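Local coordinates for protein pyridoxamine 5-phosphate-dependent dehydrase (Escherichia coli, PDB 2R0T) that removes the C3'-hydroxyl of GDP-4-keto-6-deoxy-D-mannose with a vitamin B6 cofactor, by combined transamination and deoxygenation, on the route to L-colitose of the O-antigen, at residues K37-Q42 with A52-S57; E160-S165 with K173-F178; M181-S186 with G198-D203. The protein carries 1 engineered substitution. One frame throughout, in Å; residues are numbered along the deposited sequence. Where two conformers were deposited one is given.

Interaction 1 of 3, residues K37-Q42 with A52-S57; sequences KQYETQ and AVMVSS. With PGU (N-({3-hydroxy-2-methyl-5-[(phosphonooxy)methyl]pyridin-4-yl}methyl)-L-glutamic acid), chain C.
Glu40 of helix 34-47 lies against the backbone of Ala52, Val53 and Met54 in strand 51-55, and its side chain makes the polar part of the contact. Glu40 CB starts toward the strand and packs 3.5 Å from Ala52 O. With chi1 at -71°, CG is set beside the residue's own backbone N and anti to its carbonyl carbon, and the extended chain then reaches to the strand backbone, Glu40 CG lying 3.6 Å from Met54 N. At the tip OE1 accepts the amide of Met54, Met54 N to Glu40 OE1 2.7 Å, a practically straight bond (179° at the hydrogen) that meets the oxygen on its anti side, somewhat out of the carboxylate plane. The same OE1 takes a salt bridge from Arg215, which also donates to Met54 O. OE2 turns back toward Lys37, whose NZ stands at a long salt-bridge distance of 3.7 Å from Glu40 OE2; a water accepts weakly from that NZ and donates to Ala52 O. The methyl of Ala52 rests on the helix backbone, its CB 3.3 Å from Glu40 O. Met54, also directed at the helix, crosses the Tyr39 side chain at about a right angle, and its sulfur approaches the ring obliquely, Met54 SD to Tyr39 CD2 3.7 Å, a Met-aromatic contact. Farther along the chain, Ser57 N-caps the next helix beside the cofactor phosphate. A buried carboxylate gripped by a strand amide and an arginine is probably the anion; its straight bond to the strand adds a directed polar link to the apolar packing.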
loop_
_atom_site.group_PDB
_atom_site.type_symbol
_atom_site.label_atom_id
_atom_site.label_comp_id
_atom_site.label_asym_id
_atom_site.label_seq_id
_atom_site.Cartn_x
_atom_site.Cartn_y
_atom_site.Cartn_z
ATOM N N LYS A 37 -14.477 10.406 -0.697
ATOM C CA LYS A 37 -15.142 10.831 -1.951
ATOM C C LYS A 37 -15.341 12.337 -2.054
ATOM O O LYS A 37 -15.046 12.967 -3.082
ATOM C CB LYS A 37 -16.497 10.127 -2.078
ATOM C CG LYS A 37 -17.132 10.160 -3.470
ATOM C CD LYS A 37 -16.270 10.908 -4.483
ATOM C CE LYS A 37 -16.679 10.633 -5.928
ATOM N NZ LYS A 37 -15.468 10.381 -6.767
ATOM N N GLN A 38 -15.796 12.941 -0.966
ATOM C CA GLN A 38 -15.915 14.372 -1.005
ATOM C C GLN A 38 -14.521 14.942 -1.234
ATOM O O GLN A 38 -14.302 15.847 -2.038
ATOM C CB GLN A 38 -16.369 14.869 0.349
ATOM C CG GLN A 38 -17.684 14.214 0.731
ATOM C CD GLN A 38 -18.384 14.940 1.873
ATOM O OE1 GLN A 38 -18.166 16.149 2.088
ATOM N NE2 GLN A 38 -19.224 14.207 2.621
ATOM N N TYR A 39 -13.566 14.435 -0.479
ATOM C CA TYR A 39 -12.207 14.948 -0.615
ATOM C C TYR A 39 -11.666 14.891 -2.081
ATOM O O TYR A 39 -11.003 15.819 -2.601
ATOM C CB TYR A 39 -11.301 14.243 0.412
ATOM C CG TYR A 39 -9.842 14.618 0.246
ATOM C CD1 TYR A 39 -9.355 15.838 0.694
ATOM C CD2 TYR A 39 -8.983 13.782 -0.453
ATOM C CE1 TYR A 39 -8.051 16.201 0.458
ATOM C CE2 TYR A 39 -7.693 14.112 -0.651
ATOM C CZ TYR A 39 -7.207 15.291 -0.157
ATOM O OH TYR A 39 -5.873 15.567 -0.352
ATOM N N GLU A 40 -11.927 13.778 -2.766
ATOM C CA GLU A 40 -11.455 13.666 -4.154
ATOM C C GLU A 40 -12.057 14.724 -5.096
ATOM O O GLU A 40 -11.406 15.212 -6.039
ATOM C CB GLU A 40 -11.751 12.261 -4.668
ATOM C CG GLU A 40 -10.862 11.220 -4.023
ATOM C CD GLU A 40 -11.348 9.839 -4.272
ATOM O OE1 GLU A 40 -10.527 8.911 -4.094
ATOM O OE2 GLU A 40 -12.545 9.687 -4.626
ATOM N N THR A 41 -13.309 15.073 -4.834
ATOM C CA THR A 41 -13.991 16.038 -5.680
ATOM C C THR A 41 -13.347 17.382 -5.510
ATOM O O THR A 41 -13.001 18.067 -6.461
ATOM C CB THR A 41 -15.444 16.115 -5.246
ATOM O OG1 THR A 41 -15.979 14.778 -5.212
ATOM C CG2 THR A 41 -16.218 16.978 -6.208
ATOM N N GLN A 42 -13.180 17.743 -4.247
ATOM C CA GLN A 42 -12.518 18.991 -3.891
ATOM C C GLN A 42 -11.112 19.067 -4.500
ATOM O O GLN A 42 -10.720 20.064 -5.109
ATOM C CB GLN A 42 -12.446 19.108 -2.374
ATOM C CG GLN A 42 -13.490 20.042 -1.859
ATOM C CD GLN A 42 -13.936 20.968 -2.972
ATOM O OE1 GLN A 42 -13.235 21.923 -3.333
ATOM N NE2 GLN A 42 -15.095 20.666 -3.552
ATOM N N ALA A 52 -9.697 12.784 -9.517
ATOM C CA ALA A 52 -8.625 12.669 -8.510
ATOM C C ALA A 52 -8.918 11.361 -7.828
ATOM O O ALA A 52 -10.085 11.088 -7.571
ATOM C CB ALA A 52 -8.812 13.725 -7.469
ATOM N N VAL A 53 -7.910 10.594 -7.435
ATOM C CA VAL A 53 -8.228 9.361 -6.699
ATOM C C VAL A 53 -7.297 9.317 -5.512
ATOM O O VAL A 53 -6.075 9.443 -5.654
ATOM C CB VAL A 53 -8.023 8.115 -7.554
ATOM C CG1 VAL A 53 -8.078 6.811 -6.691
ATOM C CG2 VAL A 53 -9.119 8.071 -8.635
ATOM N N MET A 54 -7.873 9.183 -4.327
ATOM C CA MET A 54 -7.032 9.173 -3.143
ATOM C C MET A 54 -6.494 7.824 -2.736
ATOM O O MET A 54 -7.285 6.852 -2.616
ATOM C CB MET A 54 -7.755 9.814 -1.946
ATOM C CG MET A 54 -6.907 9.885 -0.662
ATOM S SD MET A 54 -7.901 10.463 0.796
ATOM C CE MET A 54 -6.576 11.044 1.985
ATOM N N VAL A 55 -5.181 7.767 -2.494
ATOM C CA VAL A 55 -4.602 6.508 -2.017
ATOM C C VAL A 55 -3.906 6.645 -0.636
ATOM O O VAL A 55 -3.872 7.728 -0.010
ATOM C CB VAL A 55 -3.662 5.797 -3.053
ATOM C CG1 VAL A 55 -4.429 5.486 -4.336
ATOM C CG2 VAL A 55 -2.536 6.772 -3.390
ATOM N N SER A 56 -3.312 5.528 -0.195
ATOM C CA SER A 56 -2.681 5.502 1.119
ATOM C C SER A 56 -1.412 6.356 1.280
ATOM O O SER A 56 -1.051 6.705 2.399
ATOM C CB SER A 56 -2.491 4.065 1.584
ATOM O OG SER A 56 -1.594 3.416 0.693
ATOM N N SER A 57 -0.745 6.763 0.205
ATOM C CA SER A 57 0.423 7.592 0.401
ATOM C C SER A 57 0.854 8.030 -0.964
ATOM O O SER A 57 0.346 7.510 -1.937
ATOM C CB SER A 57 1.554 6.780 1.043
ATOM O OG SER A 57 2.040 5.701 0.212
HETATM N N1 PGU C . 7.631 11.223 -4.528
HETATM C C2 PGU C . 8.309 12.299 -4.198
HETATM C C2A PGU C . 8.978 13.051 -5.319
HETATM C C3 PGU C . 8.402 12.709 -2.840
HETATM O O3 PGU C . 9.086 13.810 -2.461
HETATM C C4 PGU C . 7.805 11.937 -1.826
HETATM C C4A PGU C . 7.949 12.328 -0.373
HETATM C C5 PGU C . 7.142 10.757 -2.239
HETATM C C6 PGU C . 7.050 10.455 -3.591
HETATM C C5A PGU C . 6.553 9.811 -1.232
HETATM O O4P PGU C . 5.273 10.187 -0.890
HETATM P P PGU C . 4.902 9.541 0.493
HETATM O O1P PGU C . 3.433 10.076 0.820
HETATM O O2P PGU C . 5.924 10.014 1.595
HETATM O O3P PGU C . 5.044 7.981 0.424
HETATM N N PGU C . 9.332 12.068 0.091
HETATM C CA PGU C . 9.466 12.226 1.577
HETATM C CB PGU C . 9.452 10.824 2.225
HETATM C CG PGU C . 8.808 10.933 3.591
HETATM C CD PGU C . 8.214 9.593 3.987
HETATM O OE1 PGU C . 8.704 8.978 4.991
HETATM O OE2 PGU C . 7.209 9.091 3.318
HETATM C C PGU C . 10.819 12.907 1.904
HETATM O O PGU C . 11.338 12.764 3.068
HETATM O OXT PGU C . 11.443 13.587 1.001
HETATM O O HOH W 1 -13.140 11.957 -8.185
#

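Interaction 2 of 3, residues E160-S165 with K173-F178; sequences EDNCES and KCAGTF. With PGU (N-({3-hydroxy-2-methyl-5-[(phosphonooxy)methyl]pyridin-4-yl}methyl)-L-glutamic acid), chain C.
A type II beta turn from Cys174 to Thr177 presents the amide of Gly176, and the backbone just after it the amide of Phe178, to the carboxylate of Glu160, on strand 157-161 in the central sheet of this aminotransferase fold. The extended Glu160 side chain brings OE1 to the turn amide, Gly176 N to Glu160 OE1 an unusually short 2.5 Å, with the donor above the carboxylate plane and the bond bent to 147°. OE2 receives a weak bond from Phe178 N, 2.6 Å from Glu160 OE2, and an ordinary one from Gly179 N, while Asn136 donates to OE1; the carboxylate is thus gripped through both oxygens. Glu160 OE2 also lies at the edge of the Phe178 ring, near its plane, and 3.1 Å from Phe178 CB. Gly176 has a positive phi of 104°, at which a CB would jam against the preceding carbonyl. Within the turn, Thr177 OG1 donates to Cys174 O at 2.6 Å, in the carbonyl plane on a lone pair. Asn162 lies beside Ala175, Asn162 OD1 being 3.5 Å from Ala175 CB; that oxygen accepts from Asn136, and ND2 bonds weakly to Ser165 O. The intervening Asp161 faces the other way, to the cofactor adduct, Asp161 OD2 to PGU N1 2.6 Å, and closes an Asx turn with Cys163 N. As in fold-type I enzymes, such an aspartate would stabilise a protonated pyridine nitrogen. Strand 157-161 runs between the parallel strands 129-135 and 181-185, the turn lies between the short strand 173-174 and strand 181-185, and Phe144 of helix 144-151 stacks on Phe178.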
loop_
_atom_site.group_PDB
_atom_site.type_symbol
_atom_site.label_atom_id
_atom_site.label_comp_id
_atom_site.label_asym_id
_atom_site.label_seq_id
_atom_site.Cartn_x
_atom_site.Cartn_y
_atom_site.Cartn_z
ATOM N N GLU A 160 3.858 12.968 -14.094
ATOM C CA GLU A 160 4.485 13.828 -13.099
ATOM C C GLU A 160 4.418 13.231 -11.713
ATOM O O GLU A 160 3.305 12.939 -11.240
ATOM C CB GLU A 160 3.747 15.182 -12.946
ATOM C CG GLU A 160 3.717 16.090 -14.196
ATOM C CD GLU A 160 2.884 17.349 -13.962
ATOM O OE1 GLU A 160 3.357 18.231 -13.185
ATOM O OE2 GLU A 160 1.742 17.428 -14.491
ATOM N N ASP A 161 5.571 13.170 -11.029
ATOM C CA ASP A 161 5.574 12.939 -9.576
ATOM C C ASP A 161 5.589 14.399 -8.994
ATOM O O ASP A 161 6.557 15.178 -9.139
ATOM C CB ASP A 161 6.768 12.139 -9.090
ATOM C CG ASP A 161 6.803 12.017 -7.575
ATOM O OD1 ASP A 161 6.095 12.723 -6.827
ATOM O OD2 ASP A 161 7.623 11.215 -7.119
ATOM N N ASN A 162 4.454 14.806 -8.435
ATOM C CA ASN A 162 4.307 16.152 -7.889
ATOM C C ASN A 162 4.231 16.047 -6.376
ATOM O O ASN A 162 3.499 16.802 -5.733
ATOM C CB ASN A 162 3.019 16.798 -8.415
ATOM C CG ASN A 162 3.109 18.272 -8.417
ATOM O OD1 ASN A 162 4.122 18.838 -8.844
ATOM N ND2 ASN A 162 2.074 18.926 -7.867
ATOM N N CYS A 163 4.896 15.059 -5.801
ATOM C CA CYS A 163 4.755 14.903 -4.351
ATOM C C CYS A 163 5.340 16.000 -3.482
ATOM O O CYS A 163 5.040 16.102 -2.285
ATOM C CB CYS A 163 5.264 13.528 -3.945
ATOM S SG CYS A 163 4.076 12.272 -4.523
ATOM N N GLU A 164 6.229 16.781 -4.082
ATOM C CA GLU A 164 6.901 17.927 -3.402
ATOM C C GLU A 164 6.451 19.316 -3.853
ATOM O O GLU A 164 6.966 20.328 -3.361
ATOM C CB GLU A 164 8.437 17.845 -3.598
ATOM C CG GLU A 164 9.016 16.526 -3.146
ATOM C CD GLU A 164 10.545 16.428 -3.250
ATOM O OE1 GLU A 164 11.172 17.332 -3.845
ATOM O OE2 GLU A 164 11.105 15.437 -2.730
ATOM N N SER A 165 5.605 19.353 -4.880
ATOM C CA SER A 165 5.211 20.614 -5.513
ATOM C C SER A 165 3.719 20.910 -5.542
ATOM O O SER A 165 3.227 21.553 -6.462
ATOM C CB SER A 165 5.820 20.645 -6.913
ATOM O OG SER A 165 7.241 20.729 -6.720
ATOM N N LYS A 173 -1.353 27.009 -14.935
ATOM C CA LYS A 173 -1.803 25.640 -14.796
ATOM C C LYS A 173 -1.053 25.033 -13.644
ATOM O O LYS A 173 0.118 25.350 -13.371
ATOM C CB LYS A 173 -1.658 24.840 -16.082
ATOM C CG LYS A 173 -2.243 23.443 -16.043
ATOM C CD LYS A 173 -2.157 22.816 -17.463
ATOM C CE LYS A 173 -2.795 21.414 -17.572
ATOM N NZ LYS A 173 -4.296 21.435 -17.372
ATOM N N CYS A 174 -1.793 24.209 -12.929
ATOM C CA CYS A 174 -1.271 23.556 -11.760
ATOM C C CYS A 174 -0.351 22.399 -12.129
ATOM O O CYS A 174 -0.684 21.546 -12.946
ATOM C CB CYS A 174 -2.456 23.027 -11.000
ATOM S SG CYS A 174 -3.201 24.297 -9.951
ATOM N N ALA A 175 0.816 22.369 -11.495
ATOM C CA ALA A 175 1.780 21.302 -11.703
ATOM C C ALA A 175 1.024 20.037 -11.279
ATOM O O ALA A 175 0.177 20.098 -10.383
ATOM C CB ALA A 175 3.047 21.562 -10.785
ATOM N N GLY A 176 1.290 18.913 -11.913
ATOM C CA GLY A 176 0.558 17.702 -11.539
ATOM C C GLY A 176 -0.502 17.418 -12.590
ATOM O O GLY A 176 -0.948 16.274 -12.754
ATOM N N THR A 177 -0.931 18.474 -13.275
ATOM C CA THR A 177 -2.000 18.326 -14.250
ATOM C C THR A 177 -1.516 18.389 -15.680
ATOM O O THR A 177 -2.283 18.259 -16.618
ATOM C CB THR A 177 -3.111 19.314 -14.045
ATOM O OG1 THR A 177 -2.630 20.625 -14.346
ATOM C CG2 THR A 177 -3.653 19.248 -12.624
ATOM N N PHE A 178 -0.224 18.569 -15.837
ATOM C CA PHE A 178 0.351 18.524 -17.158
ATOM C C PHE A 178 0.459 17.074 -17.669
ATOM O O PHE A 178 0.265 16.852 -18.849
ATOM C CB PHE A 178 1.738 19.129 -17.090
ATOM C CG PHE A 178 1.705 20.587 -16.839
ATOM C CD1 PHE A 178 1.828 21.081 -15.554
ATOM C CD2 PHE A 178 1.483 21.470 -17.887
ATOM C CE1 PHE A 178 1.767 22.461 -15.318
ATOM C CE2 PHE A 178 1.434 22.860 -17.672
ATOM C CZ PHE A 178 1.558 23.365 -16.376
HETATM N N1 PGU C . 7.631 11.223 -4.528
HETATM C C2 PGU C . 8.309 12.299 -4.198
HETATM C C2A PGU C . 8.978 13.051 -5.319
HETATM C C3 PGU C . 8.402 12.709 -2.840
HETATM O O3 PGU C . 9.086 13.810 -2.461
HETATM C C4 PGU C . 7.805 11.937 -1.826
HETATM C C4A PGU C . 7.949 12.328 -0.373
HETATM C C5 PGU C . 7.142 10.757 -2.239
HETATM C C6 PGU C . 7.050 10.455 -3.591
HETATM C C5A PGU C . 6.553 9.811 -1.232
HETATM O O4P PGU C . 5.273 10.187 -0.890
HETATM P P PGU C . 4.902 9.541 0.493
HETATM O O1P PGU C . 3.433 10.076 0.820
HETATM O O2P PGU C . 5.924 10.014 1.595
HETATM O O3P PGU C . 5.044 7.981 0.424
HETATM N N PGU C . 9.332 12.068 0.091
HETATM C CA PGU C . 9.466 12.226 1.577
HETATM C CB PGU C . 9.452 10.824 2.225
HETATM C CG PGU C . 8.808 10.933 3.591
HETATM C CD PGU C . 8.214 9.593 3.987
HETATM O OE1 PGU C . 8.704 8.978 4.991
HETATM O OE2 PGU C . 7.209 9.091 3.318
HETATM C C PGU C . 10.819 12.907 1.904
HETATM O O PGU C . 11.338 12.764 3.068
HETATM O OXT PGU C . 11.443 13.587 1.001
#

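Interaction 3 of 3, residues M181-S186 with G198-D203. With PGU (N-({3-hydroxy-2-methyl-5-[(phosphonooxy)methyl]pyridin-4-yl}methyl)-L-glutamic acid), chain C.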
loop_
_atom_site.group_PDB
_atom_site.type_symbol
_atom_site.label_atom_id
_atom_site.label_comp_id
_atom_site.label_asym_id
_atom_site.label_seq_id
_atom_site.Cartn_x
_atom_site.Cartn_y
_atom_site.Cartn_z
ATOM N N MET A 181 -1.143 11.618 -15.945
ATOM C CA MET A 181 -1.422 11.470 -14.523
ATOM C C MET A 181 -0.384 12.305 -13.817
ATOM O O MET A 181 0.685 12.605 -14.387
ATOM C CB MET A 181 -1.309 10.033 -14.017
ATOM C CG MET A 181 -2.553 9.256 -14.285
ATOM S SD MET A 181 -2.272 7.507 -14.043
ATOM C CE MET A 181 -1.446 6.920 -15.527
ATOM N N GLY A 182 -0.728 12.716 -12.591
ATOM C CA GLY A 182 0.188 13.492 -11.789
ATOM C C GLY A 182 -0.054 12.914 -10.404
ATOM O O GLY A 182 -1.210 12.704 -10.065
ATOM N N THR A 183 0.986 12.665 -9.604
ATOM C CA THR A 183 0.732 12.175 -8.220
ATOM C C THR A 183 1.008 13.253 -7.121
ATOM O O THR A 183 1.840 14.168 -7.301
ATOM C CB THR A 183 1.519 10.866 -7.923
ATOM O OG1 THR A 183 2.906 11.142 -8.096
ATOM C CG2 THR A 183 1.101 9.701 -8.829
ATOM N N PHE A 184 0.334 13.150 -5.967
ATOM C CA PHE A 184 0.527 14.085 -4.831
ATOM C C PHE A 184 0.683 13.316 -3.532
ATOM O O PHE A 184 0.180 12.170 -3.376
ATOM C CB PHE A 184 -0.684 15.024 -4.619
ATOM C CG PHE A 184 -0.929 15.974 -5.772
ATOM C CD1 PHE A 184 -1.427 15.506 -6.991
ATOM C CD2 PHE A 184 -0.653 17.328 -5.639
ATOM C CE1 PHE A 184 -1.645 16.378 -8.071
ATOM C CE2 PHE A 184 -0.851 18.216 -6.699
ATOM C CZ PHE A 184 -1.350 17.729 -7.910
ATOM N N SER A 185 1.223 14.005 -2.532
ATOM C CA SER A 185 1.421 13.338 -1.243
ATOM C C SER A 185 0.892 14.204 -0.156
ATOM O O SER A 185 1.185 15.395 -0.183
ATOM C CB SER A 185 2.911 13.183 -0.995
ATOM O OG SER A 185 3.154 12.676 0.294
ATOM N N SER A 186 0.126 13.653 0.797
ATOM C CA SER A 186 -0.268 14.468 1.991
ATOM C C SER A 186 0.338 13.924 3.304
ATOM O O SER A 186 -0.241 14.013 4.394
ATOM C CB SER A 186 -1.764 14.677 2.131
ATOM O OG SER A 186 -2.363 13.450 1.800
ATOM N N GLY A 198 -1.996 10.072 -0.377
ATOM C CA GLY A 198 -1.470 10.484 -1.691
ATOM C C GLY A 198 -2.668 10.593 -2.631
ATOM O O GLY A 198 -3.789 10.192 -2.287
ATOM N N CYS A 199 -2.455 11.150 -3.806
ATOM C CA CYS A 199 -3.576 11.269 -4.734
ATOM C C CYS A 199 -3.094 11.189 -6.147
ATOM O O CYS A 199 -2.051 11.747 -6.460
ATOM C CB CYS A 199 -4.180 12.664 -4.628
ATOM S SG CYS A 199 -5.895 12.661 -5.238
ATOM N N ILE A 200 -3.869 10.565 -7.023
ATOM C CA ILE A 200 -3.510 10.622 -8.445
ATOM C C ILE A 200 -4.603 11.479 -9.076
ATOM O O ILE A 200 -5.789 11.403 -8.714
ATOM C CB ILE A 200 -3.561 9.190 -9.172
ATOM C CG1 ILE A 200 -2.656 8.192 -8.455
ATOM C CG2 ILE A 200 -3.027 9.259 -10.601
ATOM C CD1 ILE A 200 -3.398 7.272 -7.555
ATOM N N VAL A 201 -4.171 12.293 -10.030
ATOM C CA VAL A 201 -5.069 13.142 -10.795
ATOM C C VAL A 201 -4.928 12.777 -12.272
ATOM O O VAL A 201 -3.887 12.340 -12.725
ATOM C CB VAL A 201 -4.867 14.676 -10.567
ATOM C CG1 VAL A 201 -5.185 15.026 -9.117
ATOM C CG2 VAL A 201 -3.480 15.187 -11.090
ATOM N N THR A 202 -6.019 12.907 -13.010
ATOM C CA THR A 202 -6.070 12.596 -14.432
ATOM C C THR A 202 -7.379 13.140 -14.969
ATOM O O THR A 202 -8.392 13.241 -14.219
ATOM C CB THR A 202 -6.060 11.051 -14.703
ATOM O OG1 THR A 202 -5.834 10.792 -16.100
ATOM C CG2 THR A 202 -7.344 10.370 -14.279
ATOM N N ASP A 203 -7.342 13.418 -16.279
ATOM C CA ASP A 203 -8.518 13.836 -17.056
ATOM C C ASP A 203 -8.987 12.685 -17.946
ATOM O O ASP A 203 -9.936 12.833 -18.710
ATOM C CB ASP A 203 -8.237 15.044 -17.934
ATOM C CG ASP A 203 -7.962 16.303 -17.129
ATOM O OD1 ASP A 203 -8.635 16.480 -16.090
ATOM O OD2 ASP A 203 -7.103 17.119 -17.559
HETATM N N1 PGU C . 7.631 11.223 -4.528
HETATM C C2 PGU C . 8.309 12.299 -4.198
HETATM C C2A PGU C . 8.978 13.051 -5.319
HETATM C C3 PGU C . 8.402 12.709 -2.840
HETATM O O3 PGU C . 9.086 13.810 -2.461
HETATM C C4 PGU C . 7.805 11.937 -1.826
HETATM C C4A PGU C . 7.949 12.328 -0.373
HETATM C C5 PGU C . 7.142 10.757 -2.239
HETATM C C6 PGU C . 7.050 10.455 -3.591
HETATM C C5A PGU C . 6.553 9.811 -1.232
HETATM O O4P PGU C . 5.273 10.187 -0.890
HETATM P P PGU C . 4.902 9.541 0.493
HETATM O O1P PGU C . 3.433 10.076 0.820
HETATM O O2P PGU C . 5.924 10.014 1.595
HETATM O O3P PGU C . 5.044 7.981 0.424
HETATM N N PGU C . 9.332 12.068 0.091
HETATM C CA PGU C . 9.466 12.226 1.577
HETATM C CB PGU C . 9.452 10.824 2.225
HETATM C CG PGU C . 8.808 10.933 3.591
HETATM C CD PGU C . 8.214 9.593 3.987
HETATM O OE1 PGU C . 8.704 8.978 4.991
HETATM O OE2 PGU C . 7.209 9.091 3.318
HETATM C C PGU C . 10.819 12.907 1.904
HETATM O O PGU C . 11.338 12.764 3.068
HETATM O OXT PGU C . 11.443 13.587 1.001
#
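Phe184 and Val201 cross at about a right angle on one face of an antiparallel strand pair, the ring offering its edge to the valine: Phe184 CE1 to Val201 CG2 is 3.7 Å, with CG2 near the ring plane. Chi1 of -64° sets CG beside the backbone N of Phe184, and the ring lies alongside the neighbouring strand, where Cys199 O is also at its edge. Phe43 meets the same ring edge-to-face, from helix 34-47. Gly182, opposite Val201, has no side chain, and Val201 CG2 comes to 3.5 Å from Gly182 O. On the other face Thr183 and Ile200 run side by side and point the same way, Thr183 CG2 4.1 Å from Ile200 CG1. Met181 likewise lies alongside Ile200, Met181 CG 3.7 Å from Ile200 CG2. The threonine hydroxyl is bonded to Asn62. Between the two layers runs the backbone ladder, Gly182 paired with Val201 and Phe184 with Cys199 as hydrogen-bonded pairs; Val201 N reaches Gly182 O at 3.0 Å and Phe184 N reaches Cys199 O at 2.8 Å. At the end of the strand, Ser185 OG stands anti to its backbone N (chi1 174°) and donates to the phosphate, 2.7 Å from PGU O1P. Strand 198-202 is the one reversed member between 181-185 and 51-55, the antiparallel strand characteristic of the large domain of fold-type I aminotransferases, and Ser185 belongs to that fold's phosphate-binding cup.

In the fold
All three contacts are buried and share one mixed sheet, in which 51-55, 198-202, 181-185 and 157-161 are successive neighbours. Interaction 1 joins the outermost of these strands to a helix and mixes charge with a Met-aromatic contact; interaction 2 fastens a turn to a strand through a carboxylate; interaction 3, strand on strand, is backbone ladder and apolar side chains. Val53 N to Ile200 O (2.6 Å) links interactions 1 and 3, and Glu160 O to Thr183 N (2.9 Å) links 2 and 3, whereas 1 and 2 do not touch, their centres about 15 Å apart. Each reaches the cofactor adduct: 1 and 3 at its phosphate, 2 at its pyridine ring.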